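Local coordinates for Fe-regulated protein B (Neisseria meningitidis, PDB 4AIP) that transports iron into the meningococcus across its outer membrane as a TonB-dependent transporter, at residues S155-I160 and Y445-H450; G459-D464 and L481-G486; P301-T306 and E336-D341; G353-R358 and K390-L395. One frame throughout, in Å; residues are numbered along the deposited sequence.

In the fold
Within the N-terminal plug the chain passes 155-160, whose partner strand comes only at 445-450, so contact 1 closes a span of 284 residues. Contacts 3 and 4 both fall inside that span, one after the other: contact 3 joins the strands of one barrel hairpin, and contact 4 pairs the next two strands where the second runs out into a loop. They touch through backbone bonds between strands 325-339 and 355-371. Contact 2 opens after contact 1 has closed and pairs strand 455-469 with 475-490. No two contacts cross. Contacts 1 and 2 touch, among other places where Arg462 reaches the plug; their centres lie about 40 Å from those of contacts 3 and 4.

Contact 1: S155-I160 and Y445-H450; sequences SASAGI and YIEAIH. Unlike the reference sequence in segment 445-450: Ile446 (reference Val).
The ring of Tyr445 carries the backbone of the 155-160 loop on one of its faces: Ala156 O stands 3.4 Å from CG, and Ser157 CA lies above the rim, 3.9 Å from the ring centroid and 19° off its normal, a CH-pi contact. The tyrosine reaches this place because CG sits between the backbone N and the carbonyl carbon (chi1 72°), which turns the ring in beneath the loop. Beside it, Ala156 CB rests 4.1 Å from Tyr445 CB.

The second flat group is the carboxylate of Glu447. Its chain, extended beyond CG, runs past the methyl of Ala156 and delivers OE2 to the backbone of residues 155-157. Ser157 N donates to that oxygen at 3.3 Å, fairly straight at 155° but coming from well above the carboxylate plane. Two weak bonds add to it: Ala156 N lies 2.8 Å from Glu447 OE2 but at a poor angle, and Ser155 OG is 3.0 Å from the same atom. One oxygen thus gathers three donors from consecutive residues, which probably helps hold the loop here. Ala156 O, over the tyrosine, also accepts a bond from Arg462 of the next barrel strand.

Strand 438-452 belongs to the barrel wall and the loop to the plug, so this is the plug-to-barrel interface characteristic of TonB-dependent transporters.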
loop_
_atom_site.group_PDB
_atom_site.type_symbol
_atom_site.label_atom_id
_atom_site.label_comp_id
_atom_site.label_asym_id
_atom_site.label_seq_id
_atom_site.Cartn_x
_atom_site.Cartn_y
_atom_site.Cartn_z
ATOM N N SER B 155 3.741 15.740 40.689
ATOM C CA SER B 155 2.854 16.560 41.507
ATOM C C SER B 155 1.405 16.394 41.049
ATOM O O SER B 155 1.117 15.480 40.240
ATOM C CB SER B 155 3.318 18.014 41.470
ATOM O OG SER B 155 3.307 18.490 40.152
ATOM N N ALA B 156 0.504 17.223 41.592
ATOM C CA ALA B 156 -0.910 16.979 41.437
ATOM C C ALA B 156 -1.405 17.168 39.999
ATOM O O ALA B 156 -2.280 16.450 39.557
ATOM C CB ALA B 156 -1.662 17.840 42.396
ATOM N N SER B 157 -0.804 18.111 39.280
ATOM C CA SER B 157 -1.225 18.434 37.919
ATOM C C SER B 157 -0.686 17.400 36.909
ATOM O O SER B 157 -0.979 17.478 35.688
ATOM C CB SER B 157 -0.780 19.846 37.546
ATOM O OG SER B 157 0.596 19.939 37.618
ATOM N N ALA B 158 0.056 16.419 37.415
ATOM C CA ALA B 158 0.773 15.489 36.520
ATOM C C ALA B 158 -0.133 14.540 35.733
ATOM O O ALA B 158 0.341 13.951 34.747
ATOM C CB ALA B 158 1.838 14.687 37.261
ATOM N N GLY B 159 -1.385 14.354 36.172
ATOM C CA GLY B 159 -2.263 13.411 35.492
ATOM C C GLY B 159 -2.371 12.064 36.178
ATOM O O GLY B 159 -2.092 11.952 37.410
ATOM N N ILE B 160 -2.823 11.043 35.437
ATOM C CA ILE B 160 -3.238 9.833 36.070
ATOM C C ILE B 160 -2.059 8.931 36.131
ATOM O O ILE B 160 -1.403 8.729 35.129
ATOM C CB ILE B 160 -4.341 9.120 35.240
ATOM C CG1 ILE B 160 -5.706 9.718 35.528
ATOM C CG2 ILE B 160 -4.338 7.611 35.526
ATOM C CD1 ILE B 160 -6.604 9.746 34.278
ATOM N N TYR B 445 -7.946 17.382 40.988
ATOM C CA TYR B 445 -6.707 17.767 41.665
ATOM C C TYR B 445 -6.703 19.263 41.837
ATOM O O TYR B 445 -7.423 19.950 41.117
ATOM C CB TYR B 445 -5.458 17.295 40.887
ATOM C CG TYR B 445 -5.245 18.089 39.611
ATOM C CD1 TYR B 445 -4.617 19.355 39.674
ATOM C CD2 TYR B 445 -5.693 17.611 38.363
ATOM C CE1 TYR B 445 -4.439 20.116 38.581
ATOM C CE2 TYR B 445 -5.501 18.381 37.218
ATOM C CZ TYR B 445 -4.875 19.630 37.372
ATOM O OH TYR B 445 -4.673 20.450 36.333
ATOM N N ILE B 446 -5.907 19.738 42.792
ATOM C CA ILE B 446 -5.632 21.141 43.011
ATOM C C ILE B 446 -4.189 21.306 43.452
ATOM O O ILE B 446 -3.656 20.525 44.221
ATOM C CB ILE B 446 -6.310 21.685 44.250
ATOM C CG1 ILE B 446 -7.015 20.594 45.026
ATOM C CG2 ILE B 446 -7.106 22.925 43.977
ATOM C CD1 ILE B 446 -6.859 20.813 46.461
ATOM N N GLU B 447 -3.612 22.403 43.056
ATOM C CA GLU B 447 -2.259 22.688 43.350
ATOM C C GLU B 447 -2.082 24.167 43.556
ATOM O O GLU B 447 -2.497 24.976 42.711
ATOM C CB GLU B 447 -1.416 22.323 42.158
ATOM C CG GLU B 447 -0.481 21.256 42.466
ATOM C CD GLU B 447 0.570 21.124 41.414
ATOM O OE1 GLU B 447 0.944 22.126 40.717
ATOM O OE2 GLU B 447 1.011 19.974 41.293
ATOM N N ALA B 448 -1.430 24.529 44.645
ATOM C CA ALA B 448 -1.116 25.927 44.825
ATOM C C ALA B 448 0.374 26.129 44.676
ATOM O O ALA B 448 1.161 25.364 45.244
ATOM C CB ALA B 448 -1.584 26.409 46.165
ATOM N N ILE B 449 0.751 27.154 43.909
ATOM C CA ILE B 449 2.145 27.478 43.682
ATOM C C ILE B 449 2.379 28.884 44.166
ATOM O O ILE B 449 1.853 29.843 43.625
ATOM C CB ILE B 449 2.531 27.381 42.228
ATOM C CG1 ILE B 449 2.339 25.934 41.769
ATOM C CG2 ILE B 449 4.004 27.748 42.021
ATOM C CD1 ILE B 449 2.067 25.836 40.320
ATOM N N HIS B 450 3.186 28.979 45.209
ATOM C CA HIS B 450 3.342 30.221 45.871
ATOM C C HIS B 450 4.800 30.595 45.877
ATOM O O HIS B 450 5.636 29.793 46.305
ATOM C CB HIS B 450 2.821 30.112 47.297
ATOM C CG HIS B 450 2.831 31.416 48.026
ATOM N ND1 HIS B 450 2.317 32.574 47.466
ATOM C CD2 HIS B 450 3.293 31.760 49.260
ATOM C CE1 HIS B 450 2.467 33.579 48.333
ATOM N NE2 HIS B 450 3.067 33.115 49.421
#

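Contact 2: G459-D464 and L481-G486; sequences GGLRYD and LNPSFG
Arg462 and Asn482 face each other as an antiparallel hydrogen-bonded pair, and the straightest bond of the contact is here: Asn482 N to Arg462 O, 2.8 Å at 176°. The return bond, Arg462 N to Asn482 O, is 3.0 Å long, with the donor standing above the carbonyl plane. Two residues along, Gly460 N gives its hydrogen to Ser484 O at 3.0 Å, while the reverse bond from Ser484 N is weak.

On the face that bears Arg462 and Asn482, the arginine bends at chi3 (58°) and runs along its own strand to Asp464, two residues on. NE and NH2 grip the carboxylate side-on, forming a salt bridge whose shortest leg is Arg462 NH2 to Asp464 OD1, 2.8 Å, with OD1 in the guanidinium plane. Its other nitrogen, NH1, bonds Ala156 O of the plug, and NH2 also donates to Asn383.

The face bearing Leu461, Tyr463, Leu481 and Pro483 is largely apolar. Leu461 sits across from Pro483, and its two methyls divide the work: CD1 packs 4.0 Å from Pro483 CB, CD2 3.6 Å from Leu481 CD1. Leu481 CD1 also lies at the edge of the Tyr463 ring, 4.2 Å from Tyr463 CD1. Pro483 falls in a non-hydrogen-bonded pair, where this neighbour asks no N-H of it.

The chemistry is thus split by the sheet: an ion pair, buried on its arginine side and turned to the plug, on one face, and leucine, proline and aromatic side chains on the other, consistent with a barrel wall between a polar interior and lipid.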
loop_
_atom_site.group_PDB
_atom_site.type_symbol
_atom_site.label_atom_id
_atom_site.label_comp_id
_atom_site.label_asym_id
_atom_site.label_seq_id
_atom_site.Cartn_x
_atom_site.Cartn_y
_atom_site.Cartn_z
ATOM N N GLY B 459 2.001 23.178 46.771
ATOM C CA GLY B 459 1.240 22.272 47.608
ATOM C C GLY B 459 0.145 21.735 46.744
ATOM O O GLY B 459 -0.505 22.512 46.014
ATOM N N GLY B 460 -0.113 20.428 46.815
ATOM C CA GLY B 460 -1.177 19.940 46.004
ATOM C C GLY B 460 -1.835 18.703 46.494
ATOM O O GLY B 460 -1.302 18.027 47.340
ATOM N N LEU B 461 -2.974 18.366 45.886
ATOM C CA LEU B 461 -3.675 17.165 46.250
ATOM C C LEU B 461 -4.415 16.582 45.085
ATOM O O LEU B 461 -5.067 17.336 44.312
ATOM C CB LEU B 461 -4.742 17.577 47.230
ATOM C CG LEU B 461 -4.916 16.577 48.312
ATOM C CD1 LEU B 461 -3.838 16.952 49.243
ATOM C CD2 LEU B 461 -6.231 16.926 48.918
ATOM N N ARG B 462 -4.402 15.255 44.992
ATOM C CA ARG B 462 -5.212 14.601 43.990
ATOM C C ARG B 462 -6.082 13.621 44.707
ATOM O O ARG B 462 -5.675 13.021 45.710
ATOM C CB ARG B 462 -4.400 13.751 43.023
ATOM C CG ARG B 462 -3.419 14.501 42.162
ATOM C CD ARG B 462 -2.706 13.519 41.227
ATOM N NE ARG B 462 -3.650 12.782 40.391
ATOM C CZ ARG B 462 -4.187 13.267 39.266
ATOM N NH1 ARG B 462 -3.867 14.491 38.861
ATOM N NH2 ARG B 462 -5.036 12.531 38.572
ATOM N N TYR B 463 -7.241 13.399 44.145
ATOM C CA TYR B 463 -8.045 12.371 44.599
ATOM C C TYR B 463 -8.251 11.502 43.356
ATOM O O TYR B 463 -8.681 12.037 42.314
ATOM C CB TYR B 463 -9.349 13.025 45.037
ATOM C CG TYR B 463 -10.367 12.027 45.394
ATOM C CD1 TYR B 463 -10.268 11.331 46.577
ATOM C CD2 TYR B 463 -11.436 11.751 44.535
ATOM C CE1 TYR B 463 -11.205 10.393 46.911
ATOM C CE2 TYR B 463 -12.402 10.806 44.887
ATOM C CZ TYR B 463 -12.255 10.145 46.057
ATOM O OH TYR B 463 -13.190 9.230 46.400
ATOM N N ASP B 464 -7.916 10.207 43.427
ATOM C CA ASP B 464 -7.946 9.347 42.255
ATOM C C ASP B 464 -8.781 8.124 42.527
ATOM O O ASP B 464 -8.594 7.453 43.573
ATOM C CB ASP B 464 -6.544 8.808 41.888
ATOM C CG ASP B 464 -5.625 9.877 41.321
ATOM O OD1 ASP B 464 -5.693 10.269 40.130
ATOM O OD2 ASP B 464 -4.774 10.310 42.082
ATOM N N LEU B 481 -6.295 9.387 48.177
ATOM C CA LEU B 481 -6.034 10.779 48.358
ATOM C C LEU B 481 -4.522 10.958 48.407
ATOM O O LEU B 481 -3.888 10.391 49.280
ATOM C CB LEU B 481 -6.693 11.182 49.653
ATOM C CG LEU B 481 -7.026 12.623 49.942
ATOM C CD1 LEU B 481 -7.364 13.465 48.673
ATOM C CD2 LEU B 481 -8.270 12.547 50.855
ATOM N N ASN B 482 -3.958 11.703 47.450
ATOM C CA ASN B 482 -2.503 11.809 47.259
ATOM C C ASN B 482 -1.931 13.220 47.349
ATOM O O ASN B 482 -2.022 13.983 46.403
ATOM C CB ASN B 482 -2.075 11.219 45.914
ATOM C CG ASN B 482 -2.535 9.762 45.702
ATOM O OD1 ASN B 482 -3.295 9.479 44.793
ATOM N ND2 ASN B 482 -2.087 8.865 46.530
ATOM N N PRO B 483 -1.301 13.558 48.483
ATOM C CA PRO B 483 -0.721 14.888 48.725
ATOM C C PRO B 483 0.630 15.031 48.060
ATOM O O PRO B 483 1.212 14.029 47.680
ATOM C CB PRO B 483 -0.535 14.919 50.256
ATOM C CG PRO B 483 -1.236 13.708 50.783
ATOM C CD PRO B 483 -1.242 12.704 49.682
ATOM N N SER B 484 1.126 16.253 47.922
ATOM C CA SER B 484 2.390 16.467 47.293
ATOM C C SER B 484 2.877 17.798 47.770
ATOM O O SER B 484 2.083 18.717 47.942
ATOM C CB SER B 484 2.285 16.390 45.741
ATOM O OG SER B 484 1.402 17.383 45.179
ATOM N N PHE B 485 4.181 17.911 47.999
ATOM C CA PHE B 485 4.774 19.144 48.545
ATOM C C PHE B 485 6.065 19.354 47.785
ATOM O O PHE B 485 6.789 18.412 47.566
ATOM C CB PHE B 485 5.105 19.032 50.078
ATOM C CG PHE B 485 4.010 18.378 50.930
ATOM C CD1 PHE B 485 3.969 16.951 51.117
ATOM C CD2 PHE B 485 3.010 19.192 51.563
ATOM C CE1 PHE B 485 2.938 16.326 51.918
ATOM C CE2 PHE B 485 1.985 18.628 52.367
ATOM C CZ PHE B 485 1.944 17.157 52.542
ATOM N N GLY B 486 6.380 20.587 47.446
ATOM C CA GLY B 486 7.599 20.866 46.741
ATOM C C GLY B 486 8.116 22.240 47.080
ATOM O O GLY B 486 7.343 23.200 47.212
#

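Contact 3: P301-T306 and E336-D341; sequences PAYRET and ERYSAD
Arg304 lies across the neighbouring strand, starting with CB 3.9 Å from Tyr338 O. Its CG comes closer to that same oxygen, at 3.4 Å, and bends at chi2 and chi3 then bring CD up to the end of Arg337. Next, Arg304 NE stands 3.1 Å from Arg337 NH2, two donors with no bond between them; the guanidinium planes are only 19° apart, with Arg337 NH2 over one face of the Arg304 guanidinium and Ala302 O over the other. At the tip, Arg304 NH2 makes a weak bond to Ser339 OG, 3.5 Å. Both arginines lean toward Asp342, which forms a salt bridge with Arg337, a long, weak ion pair with Arg304 and a hydrogen bond with Ser339 OG.

The strands form an antiparallel hairpin of the barrel, here near its open end, where the chain leaves the strand after Ser339. Glu305 and Tyr338 exchange both backbone bonds, Tyr338 N to Glu305 O being 2.8 Å at 174°, and Ala340 N to Tyr303 O adds another.

On the other face Glu305 CG runs alongside Tyr338, 3.8 Å from CD2. Tyr303 meets Tyr338 edge to edge, CE2 to CE2 4.2 Å, and packs on Arg276, which binds L-glutamate in another structure of this protein.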
loop_
_atom_site.group_PDB
_atom_site.type_symbol
_atom_site.label_atom_id
_atom_site.label_comp_id
_atom_site.label_asym_id
_atom_site.label_seq_id
_atom_site.Cartn_x
_atom_site.Cartn_y
_atom_site.Cartn_z
ATOM N N PRO B 301 7.406 -17.346 13.310
ATOM C CA PRO B 301 7.265 -16.006 12.740
ATOM C C PRO B 301 6.108 -15.947 11.786
ATOM O O PRO B 301 5.865 -16.922 11.085
ATOM C CB PRO B 301 8.546 -15.832 11.971
ATOM C CG PRO B 301 9.486 -16.589 12.742
ATOM C CD PRO B 301 8.760 -17.859 13.047
ATOM N N ALA B 302 5.410 -14.814 11.777
ATOM C CA ALA B 302 4.249 -14.607 10.937
ATOM C C ALA B 302 4.147 -13.137 10.671
ATOM O O ALA B 302 4.638 -12.355 11.482
ATOM C CB ALA B 302 3.053 -15.067 11.685
ATOM N N TYR B 303 3.531 -12.739 9.567
ATOM C CA TYR B 303 3.297 -11.323 9.330
ATOM C C TYR B 303 2.423 -10.632 10.430
ATOM O O TYR B 303 1.397 -11.172 10.898
ATOM C CB TYR B 303 2.658 -11.132 7.966
ATOM C CG TYR B 303 2.391 -9.676 7.652
ATOM C CD1 TYR B 303 3.425 -8.819 7.275
ATOM C CD2 TYR B 303 1.103 -9.138 7.822
ATOM C CE1 TYR B 303 3.164 -7.457 6.938
ATOM C CE2 TYR B 303 0.834 -7.779 7.552
ATOM C CZ TYR B 303 1.872 -6.948 7.097
ATOM O OH TYR B 303 1.547 -5.595 6.813
ATOM N N ARG B 304 2.816 -9.431 10.799
ATOM C CA ARG B 304 2.209 -8.731 11.887
ATOM C C ARG B 304 2.171 -7.249 11.639
ATOM O O ARG B 304 3.141 -6.685 11.079
ATOM C CB ARG B 304 3.062 -8.966 13.097
ATOM C CG ARG B 304 2.288 -8.910 14.358
ATOM C CD ARG B 304 2.748 -9.903 15.304
ATOM N NE ARG B 304 2.148 -11.174 14.885
ATOM C CZ ARG B 304 2.788 -12.318 14.908
ATOM N NH1 ARG B 304 3.979 -12.281 15.335
ATOM N NH2 ARG B 304 2.270 -13.473 14.534
ATOM N N GLU B 305 1.071 -6.605 12.027
ATOM C CA GLU B 305 1.070 -5.137 12.109
ATOM C C GLU B 305 0.700 -4.756 13.517
ATOM O O GLU B 305 -0.239 -5.341 14.118
ATOM C CB GLU B 305 0.085 -4.468 11.118
ATOM C CG GLU B 305 -0.090 -5.228 9.821
ATOM C CD GLU B 305 -0.918 -4.500 8.745
ATOM O OE1 GLU B 305 -1.972 -3.954 9.127
ATOM O OE2 GLU B 305 -0.528 -4.560 7.541
ATOM N N THR B 306 1.432 -3.786 14.059
ATOM C CA THR B 306 1.109 -3.302 15.360
ATOM C C THR B 306 1.040 -1.776 15.232
ATOM O O THR B 306 1.913 -1.155 14.625
ATOM C CB THR B 306 2.027 -3.930 16.534
ATOM O OG1 THR B 306 3.125 -3.091 16.819
ATOM C CG2 THR B 306 2.602 -5.320 16.190
ATOM N N GLU B 336 -3.441 -1.524 18.377
ATOM C CA GLU B 336 -3.784 -2.746 17.690
ATOM C C GLU B 336 -2.691 -3.697 17.451
ATOM O O GLU B 336 -1.539 -3.296 17.214
ATOM C CB GLU B 336 -4.347 -2.441 16.352
ATOM C CG GLU B 336 -5.738 -2.353 16.450
ATOM C CD GLU B 336 -6.386 -2.145 15.100
ATOM O OE1 GLU B 336 -6.510 -3.160 14.334
ATOM O OE2 GLU B 336 -6.776 -0.972 14.845
ATOM N N ARG B 337 -3.085 -4.960 17.507
ATOM C CA ARG B 337 -2.288 -6.005 16.966
ATOM C C ARG B 337 -3.098 -6.783 15.933
ATOM O O ARG B 337 -4.221 -7.283 16.173
ATOM C CB ARG B 337 -1.714 -6.910 18.051
ATOM C CG ARG B 337 -0.901 -8.054 17.525
ATOM C CD ARG B 337 -0.777 -9.104 18.599
ATOM N NE ARG B 337 0.106 -10.197 18.215
ATOM C CZ ARG B 337 -0.311 -11.327 17.666
ATOM N NH1 ARG B 337 -1.617 -11.542 17.447
ATOM N NH2 ARG B 337 0.566 -12.260 17.373
ATOM N N TYR B 338 -2.511 -6.857 14.758
ATOM C CA TYR B 338 -3.016 -7.703 13.702
ATOM C C TYR B 338 -1.961 -8.769 13.323
ATOM O O TYR B 338 -0.790 -8.457 13.072
ATOM C CB TYR B 338 -3.333 -6.842 12.471
ATOM C CG TYR B 338 -3.649 -7.690 11.271
ATOM C CD1 TYR B 338 -4.940 -8.269 11.081
ATOM C CD2 TYR B 338 -2.652 -7.983 10.352
ATOM C CE1 TYR B 338 -5.207 -9.091 9.963
ATOM C CE2 TYR B 338 -2.919 -8.791 9.226
ATOM C CZ TYR B 338 -4.174 -9.332 9.042
ATOM O OH TYR B 338 -4.408 -10.131 7.930
ATOM N N SER B 339 -2.401 -10.006 13.237
ATOM C CA SER B 339 -1.548 -11.059 12.781
ATOM C C SER B 339 -2.233 -11.766 11.645
ATOM O O SER B 339 -3.441 -12.004 11.722
ATOM C CB SER B 339 -1.317 -12.023 13.921
ATOM O OG SER B 339 -0.997 -13.308 13.423
ATOM N N ALA B 340 -1.470 -12.091 10.590
ATOM C CA ALA B 340 -2.032 -12.805 9.415
ATOM C C ALA B 340 -2.318 -14.276 9.681
ATOM O O ALA B 340 -3.145 -14.858 9.004
ATOM C CB ALA B 340 -1.117 -12.686 8.200
ATOM N N ASP B 341 -1.594 -14.884 10.611
ATOM C CA ASP B 341 -1.886 -16.229 11.022
ATOM C C ASP B 341 -1.432 -16.429 12.446
ATOM O O ASP B 341 -0.236 -16.268 12.745
ATOM C CB ASP B 341 -1.210 -17.259 10.123
ATOM C CG ASP B 341 -1.558 -18.684 10.526
ATOM O OD1 ASP B 341 -2.619 -18.876 11.194
ATOM O OD2 ASP B 341 -0.768 -19.603 10.159
#

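Contact 4: G353-R358 and K390-L395; sequences GPNHTR and KPQAFL
Arg358 and Lys390 form one antiparallel hydrogen-bonded pair, the last rung between two adjacent strands of the transporter's beta-barrel before the second strand runs out into a loop. Both bonds are nearly straight: Arg358 N to Lys390 O is 3.0 Å at 175°. Lys390 N to Arg358 O, 2.8 Å, is nearly as straight. Beyond this rung the backbones part, and at His356 and Gln392 the CA atoms are 5.8 Å apart. A water fills in where the ladder has stopped, donating to His356 O and to Lys390 O and so bridging the two segments.

The paired side chains stay together on one face of the sheet. Lys390, extended beyond CG, lays its CD over the centre of the Arg358 guanidinium, 3.9 Å above the plane. The two positive ends come close, Arg358 NH2 to Lys390 NZ 3.6 Å, a proximity probably eased by a long, weak ion pair from Arg358 to Glu334; the lysine tip itself bonds Thr360 OG1. Around this face the third subunit of the assembly packs, its Asn197 on Arg358 and its Ile278 on Pro354.

Farther along, Gln392 reaches back across the strand. Its CG is anti to the backbone N (chi1 -171°), and the extended chain sends the amide in beside Asn355 and His356. The amide planes of Asn355 and Gln392 stand 70° apart, and the ND2 of Asn355 is taken by Asp342. At the root of the glutamine, CB touches His356 O at 3.5 Å.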
loop_
_atom_site.group_PDB
_atom_site.type_symbol
_atom_site.label_atom_id
_atom_site.label_comp_id
_atom_site.label_asym_id
_atom_site.label_seq_id
_atom_site.Cartn_x
_atom_site.Cartn_y
_atom_site.Cartn_z
ATOM N N GLY B 353 -5.433 -18.415 11.036
ATOM C CA GLY B 353 -5.687 -17.271 10.154
ATOM C C GLY B 353 -5.644 -15.939 10.860
ATOM O O GLY B 353 -5.166 -15.851 11.984
ATOM N N PRO B 354 -6.174 -14.891 10.214
ATOM C CA PRO B 354 -6.013 -13.533 10.749
ATOM C C PRO B 354 -6.676 -13.292 12.099
ATOM O O PRO B 354 -7.752 -13.852 12.404
ATOM C CB PRO B 354 -6.669 -12.642 9.691
ATOM C CG PRO B 354 -6.792 -13.498 8.500
ATOM C CD PRO B 354 -7.030 -14.874 9.017
ATOM N N ASN B 355 -5.975 -12.507 12.914
ATOM C CA ASN B 355 -6.367 -12.247 14.264
ATOM C C ASN B 355 -6.062 -10.830 14.613
ATOM O O ASN B 355 -5.037 -10.277 14.246
ATOM C CB ASN B 355 -5.686 -13.204 15.232
ATOM C CG ASN B 355 -6.284 -13.132 16.632
ATOM O OD1 ASN B 355 -7.485 -13.074 16.792
ATOM N ND2 ASN B 355 -5.434 -13.136 17.646
ATOM N N HIS B 356 -6.951 -10.244 15.365
ATOM C CA HIS B 356 -6.960 -8.839 15.479
ATOM C C HIS B 356 -7.348 -8.526 16.878
ATOM O O HIS B 356 -8.338 -9.013 17.315
ATOM C CB HIS B 356 -8.041 -8.525 14.536
ATOM C CG HIS B 356 -8.285 -7.131 14.310
ATOM N ND1 HIS B 356 -7.335 -6.300 13.818
ATOM C CD2 HIS B 356 -9.425 -6.436 14.367
ATOM C CE1 HIS B 356 -7.875 -5.117 13.618
ATOM N NE2 HIS B 356 -9.137 -5.166 13.970
ATOM N N THR B 357 -6.524 -7.763 17.585
ATOM C CA THR B 357 -6.710 -7.495 18.974
ATOM C C THR B 357 -6.684 -6.008 19.152
ATOM O O THR B 357 -5.783 -5.327 18.662
ATOM C CB THR B 357 -5.574 -8.147 19.812
ATOM O OG1 THR B 357 -5.540 -9.568 19.572
ATOM C CG2 THR B 357 -5.801 -7.926 21.280
ATOM N N ARG B 358 -7.675 -5.476 19.858
ATOM C CA ARG B 358 -7.694 -4.004 20.067
ATOM C C ARG B 358 -7.665 -3.563 21.485
ATOM O O ARG B 358 -8.158 -4.272 22.355
ATOM C CB ARG B 358 -8.890 -3.421 19.430
ATOM C CG ARG B 358 -8.860 -3.730 17.971
ATOM C CD ARG B 358 -10.214 -3.732 17.430
ATOM N NE ARG B 358 -10.727 -2.438 17.735
ATOM C CZ ARG B 358 -11.955 -2.005 17.465
ATOM N NH1 ARG B 358 -12.874 -2.691 16.881
ATOM N NH2 ARG B 358 -12.296 -0.843 17.792
ATOM N N LYS B 390 -10.505 -5.333 23.485
ATOM C CA LYS B 390 -11.391 -6.156 22.670
ATOM C C LYS B 390 -10.701 -7.307 21.968
ATOM O O LYS B 390 -9.992 -7.103 20.975
ATOM C CB LYS B 390 -12.074 -5.286 21.652
ATOM C CG LYS B 390 -12.442 -4.007 22.236
ATOM C CD LYS B 390 -12.807 -2.996 21.220
ATOM C CE LYS B 390 -13.229 -1.752 21.976
ATOM N NZ LYS B 390 -13.501 -0.575 21.158
ATOM N N PRO B 391 -10.908 -8.535 22.462
ATOM C CA PRO B 391 -10.384 -9.635 21.648
ATOM C C PRO B 391 -11.290 -9.775 20.454
ATOM O O PRO B 391 -12.413 -9.242 20.450
ATOM C CB PRO B 391 -10.551 -10.887 22.536
ATOM C CG PRO B 391 -11.033 -10.425 23.848
ATOM C CD PRO B 391 -11.641 -9.021 23.641
ATOM N N GLN B 392 -10.814 -10.505 19.463
ATOM C CA GLN B 392 -11.606 -10.836 18.306
ATOM C C GLN B 392 -12.770 -11.760 18.613
ATOM O O GLN B 392 -13.786 -11.726 17.906
ATOM C CB GLN B 392 -10.722 -11.554 17.333
ATOM C CG GLN B 392 -11.340 -11.777 16.007
ATOM C CD GLN B 392 -10.268 -12.147 14.963
ATOM O OE1 GLN B 392 -9.743 -13.276 14.955
ATOM N NE2 GLN B 392 -9.948 -11.197 14.084
ATOM N N ALA B 393 -12.596 -12.608 19.627
ATOM C CA ALA B 393 -13.536 -13.655 19.993
ATOM C C ALA B 393 -13.059 -14.270 21.312
ATOM O O ALA B 393 -11.854 -14.457 21.493
ATOM C CB ALA B 393 -13.542 -14.700 18.953
ATOM N N PHE B 394 -13.977 -14.604 22.227
ATOM C CA PHE B 394 -13.590 -15.243 23.498
ATOM C C PHE B 394 -13.490 -16.714 23.327
ATOM O O PHE B 394 -14.249 -17.277 22.565
ATOM C CB PHE B 394 -14.508 -14.873 24.633
ATOM C CG PHE B 394 -14.354 -13.466 25.073
ATOM C CD1 PHE B 394 -13.316 -13.097 25.877
ATOM C CD2 PHE B 394 -15.235 -12.483 24.643
ATOM C CE1 PHE B 394 -13.200 -11.816 26.274
ATOM C CE2 PHE B 394 -15.081 -11.189 25.053
ATOM C CZ PHE B 394 -14.083 -10.862 25.839
ATOM N N LEU B 395 -12.518 -17.332 24.003
ATOM C CA LEU B 395 -12.112 -18.711 23.654
ATOM C C LEU B 395 -12.088 -19.848 24.687
ATOM O O LEU B 395 -11.769 -20.961 24.335
ATOM C CB LEU B 395 -10.773 -18.684 22.923
ATOM C CG LEU B 395 -10.613 -17.976 21.587
ATOM C CD1 LEU B 395 -9.179 -18.039 21.236
ATOM C CD2 LEU B 395 -11.417 -18.575 20.481
HETATM O O HOH W 1 -10.444 -7.343 17.788
#